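Local coordinates for protein aminoglycoside N(3)-acetyltransferase III (Serratia marcescens, PDB 7LAO) that transfers an acetyl group from acetyl-CoA to the 3-amino group of 2-deoxystreptamine antibiotics such as gentamicin, giving resistance to them, at residues 229-234 / 257-262; 236-241 / 247-252. One frame throughout, in Å; residues are numbered along the deposited sequence.

Contact 1 (229-234 / 257-262); sequences AKAYVE and VSFGVT
Y232 and F259 meet in an offset edge-to-face aromatic pair that joins helix 224-233 to helix 253-268, the last helix of this antibiotic N-acetyltransferase fold. The edge of the tyrosine ring is turned toward the face of the phenylalanine, with the planes at 67° and the centroids 5.4 Å apart. The approach is made by one corner of the tyrosine: Y232 CD1 sits 3.5 Å from F259 CG, close to the root of the ring rather than over its middle. F259 holds CG anti to its backbone N (chi1 176°), which sends the ring out from its own helix and against the backbone of the other one, so that F259 CE1 comes within 3.6 Å of Y232 N. Y232 CB adds a CH-pi contact over the same ring, 4.1 Å from the F259 centroid and 27° off the normal. The tyrosine ring meanwhile runs past F259 instead of stacking on it, and Y232 OH is hydrogen-bonded to OD1 of D255, a turn earlier on the helix that carries F259. That bond gives the buried ring a polar hold at its far end, beyond the apolar contact. A231 touches the outer end of the phenylalanine, its CB lying 3.9 Å from F259 CZ.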
ATOM      1  N   ALA A 229       4.906 -12.856  -5.865  1.00 28.79           N
ATOM      2  CA  ALA A 229       3.486 -13.145  -5.747  1.00 24.52           C
ATOM      3  C   ALA A 229       3.080 -14.256  -6.683  1.00 23.99           C
ATOM      4  O   ALA A 229       2.313 -15.146  -6.300  1.00 29.60           O
ATOM      5  CB  ALA A 229       2.655 -11.886  -6.035  1.00 26.30           C
ATOM      6  N   LYS A 230       3.564 -14.214  -7.922  1.00 25.75           N
ATOM      7  CA  LYS A 230       3.251 -15.296  -8.853  1.00 27.27           C
ATOM      8  C   LYS A 230       3.742 -16.638  -8.329  1.00 38.78           C
ATOM      9  O   LYS A 230       3.040 -17.659  -8.432  1.00 33.12           O
ATOM     10  CB  LYS A 230       3.862 -15.014 -10.223  1.00 39.27           C
ATOM     11  CG  LYS A 230       3.260 -13.840 -10.963  1.00 44.97           C
ATOM     12  CD  LYS A 230       4.237 -13.324 -12.025  1.00 58.24           C
ATOM     13  CE  LYS A 230       3.959 -13.892 -13.372  1.00 64.81           C
ATOM     14  NZ  LYS A 230       2.856 -13.088 -13.976  1.00 72.66           N
ATOM     15  N   ALA A 231       4.982 -16.678  -7.830  1.00 29.57           N
ATOM     16  CA  ALA A 231       5.502 -17.927  -7.284  1.00 28.50           C
ATOM     17  C   ALA A 231       4.695 -18.364  -6.072  1.00 27.22           C
ATOM     18  O   ALA A 231       4.398 -19.560  -5.932  1.00 28.19           O
ATOM     19  CB  ALA A 231       6.985 -17.787  -6.905  1.00 29.18           C
ATOM     20  N   TYR A 232       4.251 -17.398  -5.229  1.00 25.25           N
ATOM     21  CA  TYR A 232       3.454 -17.763  -4.061  1.00 24.30           C
ATOM     22  C   TYR A 232       2.102 -18.329  -4.474  1.00 33.02           C
ATOM     23  O   TYR A 232       1.610 -19.304  -3.882  1.00 25.85           O
ATOM     24  CB  TYR A 232       3.256 -16.552  -3.131  1.00 22.74           C
ATOM     25  CG  TYR A 232       2.434 -16.853  -1.894  1.00 26.08           C
ATOM     26  CD1 TYR A 232       3.002 -17.489  -0.771  1.00 26.66           C
ATOM     27  CD2 TYR A 232       1.075 -16.461  -1.824  1.00 24.55           C
ATOM     28  CE1 TYR A 232       2.220 -17.771   0.389  1.00 24.78           C
ATOM     29  CE2 TYR A 232       0.320 -16.709  -0.677  1.00 21.91           C
ATOM     30  CZ  TYR A 232       0.883 -17.339   0.409  1.00 24.26           C
ATOM     31  OH  TYR A 232       0.071 -17.617   1.490  1.00 27.88           O
ATOM     32  N   VAL A 233       1.495 -17.748  -5.506  1.00 25.46           N
ATOM     33  CA  VAL A 233       0.182 -18.235  -5.926  1.00 25.93           C
ATOM     34  C   VAL A 233       0.166 -19.741  -6.259  1.00 33.10           C
ATOM     35  O   VAL A 233      -0.846 -20.413  -6.031  1.00 27.17           O
ATOM     36  CB  VAL A 233      -0.324 -17.358  -7.092  1.00 26.05           C
ATOM     37  CG1 VAL A 233      -1.399 -18.141  -7.998  1.00 27.04           C
ATOM     38  CG2 VAL A 233      -0.863 -16.066  -6.542  1.00 27.38           C
ATOM     39  N   GLU A 234       1.291 -20.313  -6.725  1.00 31.47           N
ATOM     40  CA  GLU A 234       1.299 -21.724  -7.076  1.00 35.20           C
ATOM     41  C   GLU A 234       0.971 -22.641  -5.893  1.00 38.72           C
ATOM     42  O   GLU A 234       0.456 -23.754  -6.098  1.00 33.34           O
ATOM     43  CB  GLU A 234       2.650 -22.075  -7.690  1.00 32.69           C
ATOM     44  CG  GLU A 234       2.929 -21.368  -9.004  1.00 49.32           C
ATOM     45  CD  GLU A 234       4.174 -21.913  -9.706  1.00 63.28           C
ATOM     46  OE1 GLU A 234       5.038 -22.502  -9.014  1.00 62.48           O
ATOM     47  OE2 GLU A 234       4.281 -21.771 -10.945  1.00 63.24           O
ATOM     48  N   VAL A 257       4.715 -12.754   3.137  1.00 27.96           N
ATOM     49  CA  VAL A 257       5.973 -12.122   3.471  1.00 28.46           C
ATOM     50  C   VAL A 257       7.005 -13.194   3.817  1.00 25.94           C
ATOM     51  O   VAL A 257       8.161 -13.125   3.391  1.00 28.20           O
ATOM     52  CB  VAL A 257       5.755 -11.114   4.621  1.00 29.42           C
ATOM     53  CG1 VAL A 257       7.082 -10.768   5.335  1.00 29.83           C
ATOM     54  CG2 VAL A 257       5.116  -9.866   4.049  1.00 24.85           C
ATOM     55  N   SER A 258       6.614 -14.189   4.609  1.00 26.83           N
ATOM     56  CA  SER A 258       7.562 -15.260   4.966  1.00 28.71           C
ATOM     57  C   SER A 258       8.015 -16.023   3.711  1.00 28.27           C
ATOM     58  O   SER A 258       9.210 -16.274   3.505  1.00 29.51           O
ATOM     59  CB  SER A 258       6.890 -16.204   5.951  1.00 39.94           C
ATOM     60  OG  SER A 258       7.758 -17.274   6.253  1.00 59.50           O
ATOM     61  N   PHE A 259       7.056 -16.307   2.813  1.00 26.91           N
ATOM     62  CA  PHE A 259       7.409 -16.906   1.535  1.00 30.07           C
ATOM     63  C   PHE A 259       8.392 -16.030   0.785  1.00 26.54           C
ATOM     64  O   PHE A 259       9.380 -16.513   0.234  1.00 27.77           O
ATOM     65  CB  PHE A 259       6.159 -17.115   0.674  1.00 30.54           C
ATOM     66  CG  PHE A 259       6.487 -17.655  -0.690  1.00 34.38           C
ATOM     67  CD1 PHE A 259       6.737 -16.815  -1.774  1.00 28.57           C
ATOM     68  CD2 PHE A 259       6.627 -19.038  -0.867  1.00 34.84           C
ATOM     69  CE1 PHE A 259       7.081 -17.416  -3.056  1.00 28.16           C
ATOM     70  CE2 PHE A 259       6.931 -19.571  -2.115  1.00 39.94           C
ATOM     71  CZ  PHE A 259       7.163 -18.757  -3.178  1.00 27.77           C
ATOM     72  N   GLY A 260       8.111 -14.736   0.725  1.00 25.42           N
ATOM     73  CA  GLY A 260       8.957 -13.826  -0.025  1.00 31.28           C
ATOM     74  C   GLY A 260      10.377 -13.773   0.521  1.00 33.40           C
ATOM     75  O   GLY A 260      11.342 -13.730  -0.248  1.00 28.38           O
ATOM     76  N   VAL A 261      10.525 -13.810   1.849  1.00 31.72           N
ATOM     77  CA  VAL A 261      11.868 -13.792   2.429  1.00 36.98           C
ATOM     78  C   VAL A 261      12.600 -15.090   2.066  1.00 35.47           C
ATOM     79  O   VAL A 261      13.763 -15.071   1.655  1.00 35.47           O
ATOM     80  CB  VAL A 261      11.792 -13.556   3.960  1.00 31.45           C
ATOM     81  CG1 VAL A 261      13.190 -13.635   4.628  1.00 37.01           C
ATOM     82  CG2 VAL A 261      11.205 -12.197   4.279  1.00 30.71           C
ATOM     83  N   THR A 262      11.905 -16.225   2.181  1.00 31.63           N
ATOM     84  CA  THR A 262      12.458 -17.523   1.811  1.00 34.04           C
ATOM     85  C   THR A 262      12.864 -17.550   0.339  1.00 36.41           C
ATOM     86  O   THR A 262      13.959 -17.998  -0.012  1.00 35.22           O
ATOM     87  CB  THR A 262      11.397 -18.605   2.075  1.00 46.49           C
ATOM     88  OG1 THR A 262      11.000 -18.556   3.450  1.00 56.62           O
ATOM     89  CG2 THR A 262      11.916 -20.007   1.732  1.00 45.96           C
TER

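Contact 2 (236-241 / 247-252); sequences GRHREG and PSYLFE
An antiparallel beta hairpin at the edge of the mixed sheet brings R239, E240 and G241 against L250, Y249 and S248. R239 and L250 form a hydrogen-bonded pair: R239 N reaches L250 O at 3.0 Å, nearly straight (172°) and in the carbonyl plane, and L250 N returns to R239 O at 2.9 Å. Farther along, G241 N gives a 3.1 Å bond to S248 O, while the return from S248 N to G241 O is weak because it is strongly bent. Between these rungs E240 and Y249 face each other as a non-hydrogen-bonded pair, the E240 chain running alongside the tyrosine ring with E240 OE2 3.9 Å from Y249 CE2. H238 joins them on this face. Its CG stands between the backbone N and the carbonyl carbon (chi1 67°), which places the imidazole beside Y249, and H238 NE2 donates to E240 OE2 over 2.8 Å, in the ring plane and on the anti lone pair of the carboxylate. This straight bond (179°) restrains the rotation of the imidazole. H238 CD2 lies 3.8 Å from Y249 CD2, at the tyrosine's edge, and H238 CB packs 3.4 Å from F251 CD1, making a small aromatic cluster. Strand 246-252 is bonded on its other edge to strand 157-161; F251 packs against helix 224-233, and S248 and L250 touch L16 of helix 6-16.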
ATOM      1  N   GLY A 236      -1.389 -22.382  -3.805  1.00 28.89           N
ATOM      2  CA  GLY A 236      -2.821 -22.576  -3.649  1.00 30.75           C
ATOM      3  C   GLY A 236      -3.314 -22.268  -2.243  1.00 28.30           C
ATOM      4  O   GLY A 236      -4.357 -22.788  -1.837  1.00 30.29           O
ATOM      5  N   ARG A 237      -2.574 -21.451  -1.477  1.00 26.81           N
ATOM      6  CA  ARG A 237      -2.983 -21.077  -0.100  1.00 27.63           C
ATOM      7  C   ARG A 237      -3.903 -19.876  -0.063  1.00 28.28           C
ATOM      8  O   ARG A 237      -4.734 -19.769   0.833  1.00 25.51           O
ATOM      9  CB  ARG A 237      -1.763 -20.712   0.775  1.00 26.32           C
ATOM     10  CG  ARG A 237      -0.773 -21.912   0.922  1.00 28.58           C
ATOM     11  CD  ARG A 237       0.472 -21.423   1.719  1.00 28.53           C
ATOM     12  NE  ARG A 237       1.370 -22.540   1.971  1.00 31.09           N
ATOM     13  CZ  ARG A 237       2.419 -22.470   2.763  1.00 38.38           C
ATOM     14  NH1 ARG A 237       2.717 -21.318   3.392  1.00 33.97           N
ATOM     15  NH2 ARG A 237       3.175 -23.552   2.914  1.00 41.97           N
ATOM     16  N   HIS A 238      -3.767 -18.991  -1.028  1.00 27.82           N
ATOM     17  CA  HIS A 238      -4.555 -17.769  -1.109  1.00 25.69           C
ATOM     18  C   HIS A 238      -5.963 -18.109  -1.614  1.00 27.08           C
ATOM     19  O   HIS A 238      -6.243 -19.241  -1.978  1.00 26.45           O
ATOM     20  CB  HIS A 238      -3.867 -16.822  -2.078  1.00 27.17           C
ATOM     21  CG  HIS A 238      -3.915 -17.353  -3.469  1.00 28.54           C
ATOM     22  ND1 HIS A 238      -3.169 -18.452  -3.871  1.00 26.97           N
ATOM     23  CD2 HIS A 238      -4.715 -17.031  -4.516  1.00 31.97           C
ATOM     24  CE1 HIS A 238      -3.483 -18.752  -5.122  1.00 30.24           C
ATOM     25  NE2 HIS A 238      -4.420 -17.907  -5.538  1.00 26.99           N
ATOM     26  N   ARG A 239      -6.855 -17.108  -1.643  1.00 22.09           N
ATOM     27  CA  ARG A 239      -8.204 -17.277  -2.177  1.00 31.30           C
ATOM     28  C   ARG A 239      -8.375 -16.377  -3.390  1.00 27.71           C
ATOM     29  O   ARG A 239      -7.844 -15.255  -3.419  1.00 29.38           O
ATOM     30  CB  ARG A 239      -9.278 -16.903  -1.142  1.00 36.50           C
ATOM     31  CG  ARG A 239      -9.263 -17.752   0.133  1.00 33.43           C
ATOM     32  CD  ARG A 239     -10.059 -19.054  -0.087  1.00 39.02           C
ATOM     33  NE  ARG A 239     -11.471 -18.721  -0.140  1.00 46.49           N
ATOM     34  CZ  ARG A 239     -12.274 -18.667   0.923  1.00 46.18           C
ATOM     35  NH1 ARG A 239     -11.806 -18.964   2.128  1.00 51.18           N
ATOM     36  NH2 ARG A 239     -13.545 -18.317   0.781  1.00 40.82           N
ATOM     37  N   GLU A 240      -9.158 -16.848  -4.346  1.00 26.14           N
ATOM     38  CA  GLU A 240      -9.512 -16.102  -5.557  1.00 28.15           C
ATOM     39  C   GLU A 240     -11.016 -16.103  -5.721  1.00 28.03           C
ATOM     40  O   GLU A 240     -11.687 -17.072  -5.360  1.00 27.50           O
ATOM     41  CB  GLU A 240      -8.908 -16.750  -6.862  1.00 25.67           C
ATOM     42  CG  GLU A 240      -7.355 -16.887  -6.817  1.00 38.63           C
ATOM     43  CD  GLU A 240      -6.736 -17.421  -8.092  1.00 39.21           C
ATOM     44  OE1 GLU A 240      -7.376 -17.339  -9.167  1.00 34.41           O
ATOM     45  OE2 GLU A 240      -5.596 -17.938  -8.031  1.00 36.35           O
ATOM     46  N   GLY A 241     -11.545 -15.041  -6.335  1.00 26.07           N
ATOM     47  CA  GLY A 241     -12.954 -15.024  -6.678  1.00 27.78           C
ATOM     48  C   GLY A 241     -13.282 -13.653  -7.225  1.00 35.29           C
ATOM     49  O   GLY A 241     -12.432 -12.755  -7.248  1.00 32.41           O
ATOM     50  N   PRO A 247     -11.845  -9.796 -11.041  1.00 37.73           N
ATOM     51  CA  PRO A 247     -11.048 -10.906 -10.476  1.00 37.30           C
ATOM     52  C   PRO A 247     -10.265 -10.433  -9.255  1.00 43.17           C
ATOM     53  O   PRO A 247      -9.600  -9.391  -9.288  1.00 39.32           O
ATOM     54  CB  PRO A 247     -10.092 -11.285 -11.603  1.00 34.45           C
ATOM     55  CG  PRO A 247     -10.089 -10.107 -12.530  1.00 48.95           C
ATOM     56  CD  PRO A 247     -11.482  -9.520 -12.443  1.00 45.15           C
ATOM     57  N   SER A 248     -10.338 -11.196  -8.182  1.00 27.39           N
ATOM     58  CA  SER A 248      -9.833 -10.669  -6.925  1.00 25.61           C
ATOM     59  C   SER A 248      -9.046 -11.736  -6.178  1.00 24.81           C
ATOM     60  O   SER A 248      -9.241 -12.938  -6.401  1.00 27.05           O
ATOM     61  CB  SER A 248     -10.968 -10.099  -6.057  1.00 25.77           C
ATOM     62  OG  SER A 248     -11.509  -8.915  -6.650  1.00 29.70           O
ATOM     63  N   TYR A 249      -8.130 -11.274  -5.316  1.00 24.88           N
ATOM     64  CA  TYR A 249      -7.260 -12.149  -4.521  1.00 31.56           C
ATOM     65  C   TYR A 249      -7.314 -11.732  -3.064  1.00 28.32           C
ATOM     66  O   TYR A 249      -7.390 -10.530  -2.746  1.00 22.75           O
ATOM     67  CB  TYR A 249      -5.795 -12.067  -4.928  1.00 26.13           C
ATOM     68  CG  TYR A 249      -5.477 -12.527  -6.323  1.00 25.35           C
ATOM     69  CD1 TYR A 249      -5.783 -11.733  -7.431  1.00 26.82           C
ATOM     70  CD2 TYR A 249      -4.834 -13.762  -6.530  1.00 28.23           C
ATOM     71  CE1 TYR A 249      -5.469 -12.158  -8.722  1.00 38.14           C
ATOM     72  CE2 TYR A 249      -4.521 -14.181  -7.808  1.00 29.30           C
ATOM     73  CZ  TYR A 249      -4.828 -13.393  -8.896  1.00 34.85           C
ATOM     74  OH  TYR A 249      -4.527 -13.818 -10.159  1.00 42.95           O
ATOM     75  N   LEU A 250      -7.237 -12.719  -2.173  1.00 25.48           N
ATOM     76  CA  LEU A 250      -7.057 -12.435  -0.757  1.00 20.58           C
ATOM     77  C   LEU A 250      -5.877 -13.294  -0.251  1.00 24.10           C
ATOM     78  O   LEU A 250      -5.901 -14.534  -0.362  1.00 22.44           O
ATOM     79  CB  LEU A 250      -8.347 -12.679   0.053  1.00 21.01           C
ATOM     80  CG  LEU A 250      -8.282 -12.343   1.570  1.00 21.56           C
ATOM     81  CD1 LEU A 250      -8.077 -10.863   1.884  1.00 21.82           C
ATOM     82  CD2 LEU A 250      -9.518 -12.907   2.312  1.00 28.61           C
ATOM     83  N   PHE A 251      -4.834 -12.618   0.219  1.00 22.46           N
ATOM     84  CA  PHE A 251      -3.579 -13.204   0.726  1.00 24.12           C
ATOM     85  C   PHE A 251      -3.406 -12.954   2.219  1.00 29.31           C
ATOM     86  O   PHE A 251      -3.638 -11.837   2.713  1.00 23.85           O
ATOM     87  CB  PHE A 251      -2.370 -12.569   0.034  1.00 22.14           C
ATOM     88  CG  PHE A 251      -2.354 -12.692  -1.431  1.00 27.94           C
ATOM     89  CD1 PHE A 251      -2.049 -13.904  -2.014  1.00 25.39           C
ATOM     90  CD2 PHE A 251      -2.582 -11.584  -2.257  1.00 28.49           C
ATOM     91  CE1 PHE A 251      -1.986 -14.065  -3.403  1.00 29.17           C
ATOM     92  CE2 PHE A 251      -2.530 -11.733  -3.675  1.00 30.63           C
ATOM     93  CZ  PHE A 251      -2.226 -12.948  -4.229  1.00 33.52           C
ATOM     94  N   GLU A 252      -2.894 -13.962   2.937  1.00 26.53           N
ATOM     95  CA  GLU A 252      -2.495 -13.797   4.334  1.00 23.28           C
ATOM     96  C   GLU A 252      -1.141 -13.111   4.375  1.00 24.35           C
ATOM     97  O   GLU A 252      -0.161 -13.639   3.806  1.00 27.40           O
ATOM     98  CB  GLU A 252      -2.423 -15.155   5.028  1.00 33.08           C
ATOM     99  CG  GLU A 252      -2.315 -15.083   6.494  1.00 50.47           C
ATOM    100  CD  GLU A 252      -1.380 -16.140   7.072  1.00 57.05           C
ATOM    101  OE1 GLU A 252      -0.350 -15.765   7.684  1.00 55.71           O
ATOM    102  OE2 GLU A 252      -1.680 -17.345   6.899  1.00 62.96           O
TER

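In the fold
The chain comes in through helix 224-233, makes the hairpin of contact 2, and returns through helix 253-268 to close contact 1. The two centres lie about 13 Å apart, and both contacts are partly buried; the exposed touching residues, such as R239 and E240, belong to the hairpin, while Y232 of contact 1 is buried. Their chemistry differs with their place. The helix pair in contact 1 meets through apolar and aromatic side chains, whereas the hairpin in contact 2 is built on backbone hydrogen bonds, with a His-carboxylate hydrogen bond on the side of the sheet where E240 and Y249 lie. Y232 and F251 tie them together, Y232 CE2 lying 3.9 Å from F251 CD1. D255 also serves both, bonding to Y232 and forming a salt bridge with R237.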